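PDB 6OFS: probable zinc protease PqqL from Escherichia coli, which probably acts as a periplasmic zinc-dependent endopeptidase of the M16 family, cutting peptides or proteins with the help of one bound zinc ion. Local coordinates for residues L473-D478 with S557-W562; A509-E514 with R846-L851; Q627-K632 with V725-E730. All coordinates share one frame; numbering follows the deposited sequence.

Contact 1 of 3, residues L473-D478 with S557-W562; sequences LSLTVD and SSLKRW
Leu475 sets its methyl CD1 over the face of the Trp562 indole, while Leu473 reaches past the same ring to the guanidinium of Arg561. The methyl CD1 of Leu475 is 3.6 Å from the centroid of the Trp562 six-membered ring and only 5° off its normal. This is a CH-pi contact, with the two side chains crossing obliquely. With an alanine in place of Trp562, Leu475 CD1 would probably lose the ring face it rests on, and a gap would be likely to open between the loop and the helix. Trp562 has CG anti to its own backbone N (chi1 176°), which carries the indole away from the helix toward the loop. The edge of the ring has a different neighbour. Leu473 O lies in the ring plane, 3.5 Å from Trp562 CD1.

Leu473 and Arg561 cross at about a right angle. Leu473 CD1 sits over the centre of the guanidinium face, 3.5 Å from Arg561 CZ. The same methyl is 3.3 Å from Ser558 O, one turn back along helix 556-565. The Arg561 chain bends at chi3 (74°), which folds its flat end back over Leu473. Its polar ends are held elsewhere: NH1 bonds to Arg471 O and NH2 forms a salt bridge with Glu565.

The loop 473-478 follows helix 448-459 and leads to strand 485-492, the first strand of a seven-stranded sheet. Helix 591-602 also packs on Trp562, through Pro592 and Gln595. No polar bond joins the two segments. The contact therefore rests on apolar packing, one CH-pi contact and a methyl over the guanidinium. The direction of the guanidinium is probably set by its bonds to Arg471 and Glu565 more than by Leu473.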
loop_
_atom_site.group_PDB
_atom_site.type_symbol
_atom_site.label_atom_id
_atom_site.label_comp_id
_atom_site.label_asym_id
_atom_site.label_seq_id
_atom_site.Cartn_x
_atom_site.Cartn_y
_atom_site.Cartn_z
ATOM N N LEU A 473 -9.755 12.020 13.201
ATOM C CA LEU A 473 -8.827 10.896 13.285
ATOM C C LEU A 473 -8.653 10.416 14.721
ATOM O O LEU A 473 -8.423 11.223 15.634
ATOM C CB LEU A 473 -7.448 11.255 12.688
ATOM C CG LEU A 473 -7.358 11.820 11.258
ATOM C CD1 LEU A 473 -5.951 12.245 10.969
ATOM C CD2 LEU A 473 -7.807 10.796 10.194
ATOM N N SER A 474 -8.753 9.089 14.914
ATOM C CA SER A 474 -8.579 8.443 16.216
ATOM C C SER A 474 -7.929 7.073 16.078
ATOM O O SER A 474 -8.087 6.404 15.054
ATOM C CB SER A 474 -9.908 8.339 16.968
ATOM O OG SER A 474 -10.771 7.353 16.423
ATOM N N LEU A 475 -7.183 6.675 17.105
ATOM C CA LEU A 475 -6.548 5.371 17.178
ATOM C C LEU A 475 -7.113 4.656 18.398
ATOM O O LEU A 475 -6.401 3.927 19.094
ATOM C CB LEU A 475 -5.023 5.501 17.250
ATOM C CG LEU A 475 -4.306 5.816 15.954
ATOM C CD1 LEU A 475 -2.828 6.019 16.204
ATOM C CD2 LEU A 475 -4.507 4.715 14.933
ATOM N N THR A 476 -8.418 4.876 18.646
ATOM C CA THR A 476 -9.164 4.298 19.759
ATOM C C THR A 476 -9.165 2.759 19.647
ATOM O O THR A 476 -9.359 2.192 18.567
ATOM C CB THR A 476 -10.561 4.966 19.902
ATOM O OG1 THR A 476 -11.086 4.724 21.212
ATOM C CG2 THR A 476 -11.564 4.545 18.808
ATOM N N VAL A 477 -8.860 2.114 20.772
ATOM C CA VAL A 477 -8.749 0.665 20.913
ATOM C C VAL A 477 -9.817 0.213 21.893
ATOM O O VAL A 477 -9.914 0.774 22.990
ATOM C CB VAL A 477 -7.327 0.264 21.423
ATOM C CG1 VAL A 477 -7.197 -1.242 21.617
ATOM C CG2 VAL A 477 -6.229 0.790 20.504
ATOM N N ASP A 478 -10.600 -0.812 21.513
ATOM C CA ASP A 478 -11.614 -1.381 22.396
ATOM C C ASP A 478 -10.905 -2.099 23.549
ATOM O O ASP A 478 -9.938 -2.843 23.322
ATOM C CB ASP A 478 -12.558 -2.331 21.628
ATOM C CG ASP A 478 -13.632 -1.635 20.802
ATOM O OD1 ASP A 478 -13.832 -2.034 19.631
ATOM O OD2 ASP A 478 -14.281 -0.696 21.333
ATOM N N SER A 557 0.481 9.673 6.108
ATOM C CA SER A 557 0.065 11.079 6.069
ATOM C C SER A 557 -0.986 11.406 7.138
ATOM O O SER A 557 -0.913 12.470 7.762
ATOM C CB SER A 557 -0.473 11.442 4.684
ATOM O OG SER A 557 0.252 10.801 3.646
ATOM N N SER A 558 -1.973 10.511 7.329
ATOM C CA SER A 558 -3.014 10.670 8.345
ATOM C C SER A 558 -2.404 10.447 9.745
ATOM O O SER A 558 -2.844 11.069 10.714
ATOM C CB SER A 558 -4.185 9.720 8.089
ATOM O OG SER A 558 -4.987 10.121 6.984
ATOM N N LEU A 559 -1.354 9.601 9.833
ATOM C CA LEU A 559 -0.626 9.353 11.076
ATOM C C LEU A 559 0.145 10.603 11.479
ATOM O O LEU A 559 0.183 10.917 12.670
ATOM C CB LEU A 559 0.312 8.126 10.968
ATOM C CG LEU A 559 1.164 7.764 12.206
ATOM C CD1 LEU A 559 0.310 7.543 13.467
ATOM C CD2 LEU A 559 2.027 6.575 11.935
ATOM N N LYS A 560 0.724 11.328 10.489
ATOM C CA LYS A 560 1.476 12.561 10.741
ATOM C C LYS A 560 0.539 13.637 11.286
ATOM O O LYS A 560 0.873 14.283 12.279
ATOM C CB LYS A 560 2.209 13.034 9.475
ATOM C CG LYS A 560 3.210 14.155 9.728
ATOM C CD LYS A 560 3.719 14.776 8.427
ATOM C CE LYS A 560 4.575 16.003 8.680
ATOM N NZ LYS A 560 5.317 16.427 7.463
ATOM N N ARG A 561 -0.647 13.790 10.671
ATOM C CA ARG A 561 -1.655 14.763 11.102
ATOM C C ARG A 561 -2.158 14.452 12.528
ATOM O O ARG A 561 -2.157 15.356 13.373
ATOM C CB ARG A 561 -2.812 14.866 10.083
ATOM C CG ARG A 561 -3.853 15.918 10.470
ATOM C CD ARG A 561 -4.715 16.364 9.314
ATOM N NE ARG A 561 -5.725 15.380 8.906
ATOM C CZ ARG A 561 -6.923 15.242 9.468
ATOM N NH1 ARG A 561 -7.791 14.361 8.984
ATOM N NH2 ARG A 561 -7.254 15.962 10.534
ATOM N N TRP A 562 -2.542 13.172 12.795
ATOM C CA TRP A 562 -2.995 12.695 14.112
ATOM C C TRP A 562 -1.919 12.955 15.175
ATOM O O TRP A 562 -2.246 13.417 16.271
ATOM C CB TRP A 562 -3.369 11.195 14.061
ATOM C CG TRP A 562 -3.757 10.603 15.389
ATOM C CD1 TRP A 562 -5.006 10.556 15.939
ATOM C CD2 TRP A 562 -2.878 9.986 16.336
ATOM N NE1 TRP A 562 -4.960 9.940 17.171
ATOM C CE2 TRP A 562 -3.664 9.587 17.441
ATOM C CE3 TRP A 562 -1.489 9.762 16.373
ATOM C CZ2 TRP A 562 -3.113 8.958 18.560
ATOM C CZ3 TRP A 562 -0.947 9.121 17.472
ATOM C CH2 TRP A 562 -1.750 8.737 18.554
#

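Contact 2 of 3, residues A509-E514 with R846-L851; sequences AKSAGE and RSVQQL
Ser511 meets Val848, and Ala509 meets Leu851, without any flat side chain taking part. No ring, amide or guanidinium presents a face or an edge across this contact. The flat groups that do come near are backbone carbonyls. Lys510 O has the methyl CD2 of Leu851 at 4.1 Å. Arg846 O has the hydroxyl OG of Ser511 at 3.9 Å, too long for a hydrogen bond.

The side chains meet through carbon. Ser511 CB touches Val848 CG2 at 3.8 Å, so the serine packs here through its CB methylene. Its OG is anti to the backbone N (chi1 -175°), which turns the hydroxyl toward the chain just before the helix. With CG anti to the backbone N, Leu851 brings CD2 within 4.3 Å of Ala509 CB. One methyl each from Val848 and Leu851 packs on the chain between Ala509 and Ser511. Val682 of strand 677-682 touches Ala509, Val848 and Leu851, and so completes a small apolar cluster. The other polar groups of the loop look elsewhere: Ser511 O accepts from Asn684 ND2, and Lys510 N donates to Asn494 OD1.

The helix starts at this point. Ser847 is its N-cap, and its OG accepts a weak bond from Gln849 N at 3.5 Å. The first turn is closed by Leu851 N to Ser847 O at 3.0 Å. Strand 505-509 runs parallel to strand 677-682 and beside it, while strand 517-524 flanks that strand antiparallel on its other side. The loop 509-514 leads from one flanking strand to the other. A capped helix start, from the part of the chain that holds the sheet of strands 721-728 and 896-904, thus packs on the loop after strand 505-509 and joins two alpha/beta units of this M16 protein.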
loop_
_atom_site.group_PDB
_atom_site.type_symbol
_atom_site.label_atom_id
_atom_site.label_comp_id
_atom_site.label_asym_id
_atom_site.label_seq_id
_atom_site.Cartn_x
_atom_site.Cartn_y
_atom_site.Cartn_z
ATOM N N ALA A 509 7.876 5.499 36.775
ATOM C CA ALA A 509 8.738 6.495 37.417
ATOM C C ALA A 509 8.201 7.892 37.159
ATOM O O ALA A 509 7.762 8.206 36.051
ATOM C CB ALA A 509 10.167 6.392 36.901
ATOM N N LYS A 510 8.215 8.722 38.197
ATOM C CA LYS A 510 7.796 10.115 38.114
ATOM C C LYS A 510 9.046 10.986 37.951
ATOM O O LYS A 510 10.077 10.693 38.564
ATOM C CB LYS A 510 7.003 10.517 39.375
ATOM C CG LYS A 510 5.488 10.544 39.160
ATOM C CD LYS A 510 4.704 10.621 40.469
ATOM C CE LYS A 510 4.100 9.287 40.850
ATOM N NZ LYS A 510 3.272 9.379 42.082
ATOM N N SER A 511 8.983 12.020 37.100
ATOM C CA SER A 511 10.130 12.915 36.949
ATOM C C SER A 511 9.880 14.199 37.730
ATOM O O SER A 511 8.822 14.820 37.561
ATOM C CB SER A 511 10.415 13.227 35.484
ATOM O OG SER A 511 11.599 14.004 35.370
ATOM N N ALA A 512 10.840 14.581 38.606
ATOM C CA ALA A 512 10.754 15.810 39.405
ATOM C C ALA A 512 10.837 17.016 38.458
ATOM O O ALA A 512 11.710 17.066 37.576
ATOM C CB ALA A 512 11.863 15.854 40.449
ATOM N N GLY A 513 9.875 17.922 38.609
ATOM C CA GLY A 513 9.726 19.093 37.752
ATOM C C GLY A 513 8.514 18.943 36.852
ATOM O O GLY A 513 8.179 17.824 36.443
ATOM N N GLU A 514 7.843 20.068 36.548
ATOM C CA GLU A 514 6.626 20.074 35.731
ATOM C C GLU A 514 6.923 20.315 34.234
ATOM O O GLU A 514 6.560 21.357 33.673
ATOM C CB GLU A 514 5.576 21.053 36.309
ATOM C CG GLU A 514 4.994 20.591 37.644
ATOM C CD GLU A 514 4.051 21.552 38.349
ATOM O OE1 GLU A 514 4.305 21.865 39.535
ATOM O OE2 GLU A 514 3.055 21.981 37.723
ATOM N N ARG A 846 16.874 14.634 35.182
ATOM C CA ARG A 846 16.537 15.953 34.658
ATOM C C ARG A 846 15.398 15.847 33.632
ATOM O O ARG A 846 14.317 16.396 33.876
ATOM C CB ARG A 846 17.803 16.614 34.064
ATOM C CG ARG A 846 17.577 17.864 33.216
ATOM C CD ARG A 846 18.312 17.756 31.888
ATOM N NE ARG A 846 18.018 18.896 31.017
ATOM C CZ ARG A 846 18.729 20.021 30.976
ATOM N NH1 ARG A 846 19.800 20.167 31.746
ATOM N NH2 ARG A 846 18.378 21.006 30.158
ATOM N N SER A 847 15.640 15.153 32.489
ATOM C CA SER A 847 14.640 15.015 31.425
ATOM C C SER A 847 13.916 13.687 31.459
ATOM O O SER A 847 14.488 12.668 31.856
ATOM C CB SER A 847 15.235 15.280 30.044
ATOM O OG SER A 847 14.283 15.101 29.005
ATOM N N VAL A 848 12.643 13.717 31.041
ATOM C CA VAL A 848 11.749 12.567 30.992
ATOM C C VAL A 848 12.326 11.473 30.052
ATOM O O VAL A 848 12.279 10.293 30.407
ATOM C CB VAL A 848 10.293 13.030 30.682
ATOM C CG1 VAL A 848 9.753 12.505 29.353
ATOM C CG2 VAL A 848 9.356 12.691 31.829
ATOM N N GLN A 849 12.948 11.891 28.915
ATOM C CA GLN A 849 13.585 11.021 27.923
ATOM C C GLN A 849 14.877 10.415 28.495
ATOM O O GLN A 849 15.131 9.225 28.294
ATOM C CB GLN A 849 13.858 11.800 26.617
ATOM C CG GLN A 849 14.667 11.048 25.552
ATOM C CD GLN A 849 13.881 10.809 24.294
ATOM O OE1 GLN A 849 13.703 11.705 23.460
ATOM N NE2 GLN A 849 13.402 9.583 24.124
ATOM N N GLN A 850 15.682 11.229 29.205
ATOM C CA GLN A 850 16.938 10.790 29.810
ATOM C C GLN A 850 16.713 9.699 30.849
ATOM O O GLN A 850 17.289 8.626 30.700
ATOM C CB GLN A 850 17.733 11.971 30.394
ATOM C CG GLN A 850 18.708 12.591 29.403
ATOM C CD GLN A 850 18.285 13.975 28.988
ATOM O OE1 GLN A 850 18.533 14.965 29.690
ATOM N NE2 GLN A 850 17.633 14.074 27.835
ATOM N N LEU A 851 15.847 9.949 31.858
ATOM C CA LEU A 851 15.505 8.996 32.923
ATOM C C LEU A 851 14.934 7.668 32.374
ATOM O O LEU A 851 15.278 6.587 32.883
ATOM C CB LEU A 851 14.525 9.627 33.922
ATOM C CG LEU A 851 14.160 8.781 35.153
ATOM C CD1 LEU A 851 15.366 8.531 36.027
ATOM C CD2 LEU A 851 13.047 9.426 35.962
#

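Contact 3 of 3, residues Q627-K632 with V725-E730; sequences QRPAEK and VKEQNE
Lys632 and Glu727 form the one salt bridge across this contact, from NZ to OE2 at 3.3 Å. As a hydrogen bond it is weak. The stronger partner of Lys632 NZ is Asp626, just before the helix, so the ammonium is shared between two carboxylates. Lys632 has CG anti to its backbone N (chi1 -171°) and is extended beyond it, which carries NZ to the strand. Glu727 is bent at chi2 (-80°) and crosses the lysine at about a right angle. A second salt bridge stays within the helix start, from Arg628 NH1 to Glu631 OE1 at 3.0 Å. There OE1 is approached from above the carboxylate plane.

The contact joins the first turn of helix 629-641 to the end of strand 721-728. This is an edge strand of a five-stranded mixed sheet, paired in parallel with strand 896-904. Segment 725-730 falls within the sequence range of an M16 inactive domain. Arg628 is at the N-cap position and Pro629 is the first residue of the helix.

Outward from the charges, Pro629 provides the packing surface. Its CB lies 3.3 Å from Glu727 OE1, the oxygen not used by the lysine. Gln728, also bent at chi2, lays its amide against the proline, with NE2 3.7 Å from Pro629 CB. Farther along the helix, Phe633 and Gln636 pack on Val725.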
loop_
_atom_site.group_PDB
_atom_site.type_symbol
_atom_site.label_atom_id
_atom_site.label_comp_id
_atom_site.label_asym_id
_atom_site.label_seq_id
_atom_site.Cartn_x
_atom_site.Cartn_y
_atom_site.Cartn_z
ATOM N N GLN A 627 34.837 1.147 -3.199
ATOM C CA GLN A 627 34.974 2.600 -3.116
ATOM C C GLN A 627 35.096 3.022 -1.635
ATOM O O GLN A 627 35.474 4.154 -1.381
ATOM C CB GLN A 627 33.754 3.306 -3.739
ATOM C CG GLN A 627 33.504 3.052 -5.230
ATOM C CD GLN A 627 32.294 3.793 -5.810
ATOM O OE1 GLN A 627 32.033 3.745 -7.017
ATOM N NE2 GLN A 627 31.513 4.500 -4.991
ATOM N N ARG A 628 34.769 2.128 -0.667
ATOM C CA ARG A 628 34.825 2.410 0.777
ATOM C C ARG A 628 35.802 1.441 1.483
ATOM O O ARG A 628 35.340 0.520 2.167
ATOM C CB ARG A 628 33.421 2.285 1.387
ATOM C CG ARG A 628 32.462 3.420 1.070
ATOM C CD ARG A 628 31.039 3.003 1.408
ATOM N NE ARG A 628 30.306 2.699 0.187
ATOM C CZ ARG A 628 29.534 1.636 -0.010
ATOM N NH1 ARG A 628 29.334 0.758 0.964
ATOM N NH2 ARG A 628 28.930 1.460 -1.173
ATOM N N PRO A 629 37.148 1.617 1.335
ATOM C CA PRO A 629 38.097 0.635 1.906
ATOM C C PRO A 629 38.003 0.371 3.399
ATOM O O PRO A 629 38.087 -0.790 3.788
ATOM C CB PRO A 629 39.465 1.207 1.538
ATOM C CG PRO A 629 39.216 2.070 0.358
ATOM C CD PRO A 629 37.863 2.656 0.561
ATOM N N ALA A 630 37.866 1.431 4.233
ATOM C CA ALA A 630 37.771 1.317 5.697
ATOM C C ALA A 630 36.598 0.425 6.092
ATOM O O ALA A 630 36.811 -0.535 6.826
ATOM C CB ALA A 630 37.626 2.686 6.332
ATOM N N GLU A 631 35.382 0.695 5.530
ATOM C CA GLU A 631 34.139 -0.064 5.730
ATOM C C GLU A 631 34.331 -1.534 5.337
ATOM O O GLU A 631 33.968 -2.434 6.101
ATOM C CB GLU A 631 33.008 0.560 4.905
ATOM C CG GLU A 631 31.639 -0.061 5.137
ATOM C CD GLU A 631 30.496 0.613 4.406
ATOM O OE1 GLU A 631 29.667 -0.114 3.815
ATOM O OE2 GLU A 631 30.418 1.862 4.430
ATOM N N LYS A 632 34.928 -1.755 4.154
ATOM C CA LYS A 632 35.249 -3.061 3.578
ATOM C C LYS A 632 36.161 -3.843 4.541
ATOM O O LYS A 632 35.902 -5.015 4.827
ATOM C CB LYS A 632 35.921 -2.851 2.199
ATOM C CG LYS A 632 36.123 -4.100 1.359
ATOM C CD LYS A 632 36.805 -3.789 0.035
ATOM C CE LYS A 632 37.246 -5.055 -0.662
ATOM N NZ LYS A 632 37.855 -4.778 -1.991
ATOM N N VAL A 725 45.925 -6.104 5.185
ATOM C CA VAL A 725 45.247 -5.861 3.906
ATOM C C VAL A 725 45.870 -4.633 3.235
ATOM O O VAL A 725 45.894 -3.560 3.831
ATOM C CB VAL A 725 43.705 -5.711 4.099
ATOM C CG1 VAL A 725 43.014 -5.297 2.809
ATOM C CG2 VAL A 725 43.083 -6.990 4.644
ATOM N N LYS A 726 46.399 -4.800 2.019
ATOM C CA LYS A 726 46.948 -3.697 1.231
ATOM C C LYS A 726 45.863 -3.315 0.222
ATOM O O LYS A 726 45.848 -3.813 -0.908
ATOM C CB LYS A 726 48.258 -4.080 0.537
ATOM C CG LYS A 726 49.448 -4.206 1.464
ATOM C CD LYS A 726 50.622 -4.939 0.802
ATOM C CE LYS A 726 50.321 -6.354 0.319
ATOM N NZ LYS A 726 49.835 -7.255 1.404
ATOM N N GLU A 727 44.899 -2.497 0.671
ATOM C CA GLU A 727 43.774 -2.067 -0.159
ATOM C C GLU A 727 43.733 -0.552 -0.345
ATOM O O GLU A 727 43.363 -0.095 -1.429
ATOM C CB GLU A 727 42.436 -2.604 0.390
ATOM C CG GLU A 727 41.410 -2.976 -0.682
ATOM C CD GLU A 727 40.584 -1.871 -1.333
ATOM O OE1 GLU A 727 40.644 -0.710 -0.869
ATOM O OE2 GLU A 727 39.858 -2.177 -2.307
ATOM N N GLN A 728 44.116 0.221 0.693
ATOM C CA GLN A 728 44.113 1.689 0.652
ATOM C C GLN A 728 44.909 2.293 -0.503
ATOM O O GLN A 728 45.927 1.744 -0.921
ATOM C CB GLN A 728 44.626 2.314 1.975
ATOM C CG GLN A 728 43.583 2.512 3.082
ATOM C CD GLN A 728 42.373 3.390 2.791
ATOM O OE1 GLN A 728 42.242 4.049 1.744
ATOM N NE2 GLN A 728 41.447 3.413 3.738
ATOM N N ASN A 729 44.411 3.416 -1.023
ATOM C CA ASN A 729 45.078 4.234 -2.024
ATOM C C ASN A 729 45.062 5.622 -1.371
ATOM O O ASN A 729 44.612 6.628 -1.934
ATOM C CB ASN A 729 44.382 4.163 -3.393
ATOM C CG ASN A 729 45.343 4.184 -4.573
ATOM O OD1 ASN A 729 46.557 3.961 -4.440
ATOM N ND2 ASN A 729 44.815 4.444 -5.766
ATOM N N GLU A 730 45.515 5.605 -0.110
ATOM C CA GLU A 730 45.615 6.692 0.857
ATOM C C GLU A 730 46.882 6.349 1.674
ATOM O O GLU A 730 47.096 5.173 1.981
ATOM C CB GLU A 730 44.357 6.670 1.751
ATOM C CG GLU A 730 44.165 7.836 2.706
ATOM C CD GLU A 730 43.046 7.633 3.716
ATOM O OE1 GLU A 730 43.160 6.710 4.555
ATOM O OE2 GLU A 730 42.057 8.400 3.676
#

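How the contacts relate
The three contacts do not touch one another. Contacts 1 and 2 are closest, with centres about 27 Å apart and nearest atoms about 16 Å apart. Contact 3 lies farther off, its centre about 48 Å from that of contact 1 and about 45 Å from that of contact 2. Along the chain, contacts 1 and 2 cross, contact 1 closes before contact 3 opens, and contact 3 is nested within contact 2. Contact 2 brings helix 848-862 to the sheet containing strand 505-509, whereas contact 3 involves the sheet containing strand 721-728. All three lie away from the zinc site, where His54 and His58 bind the metal.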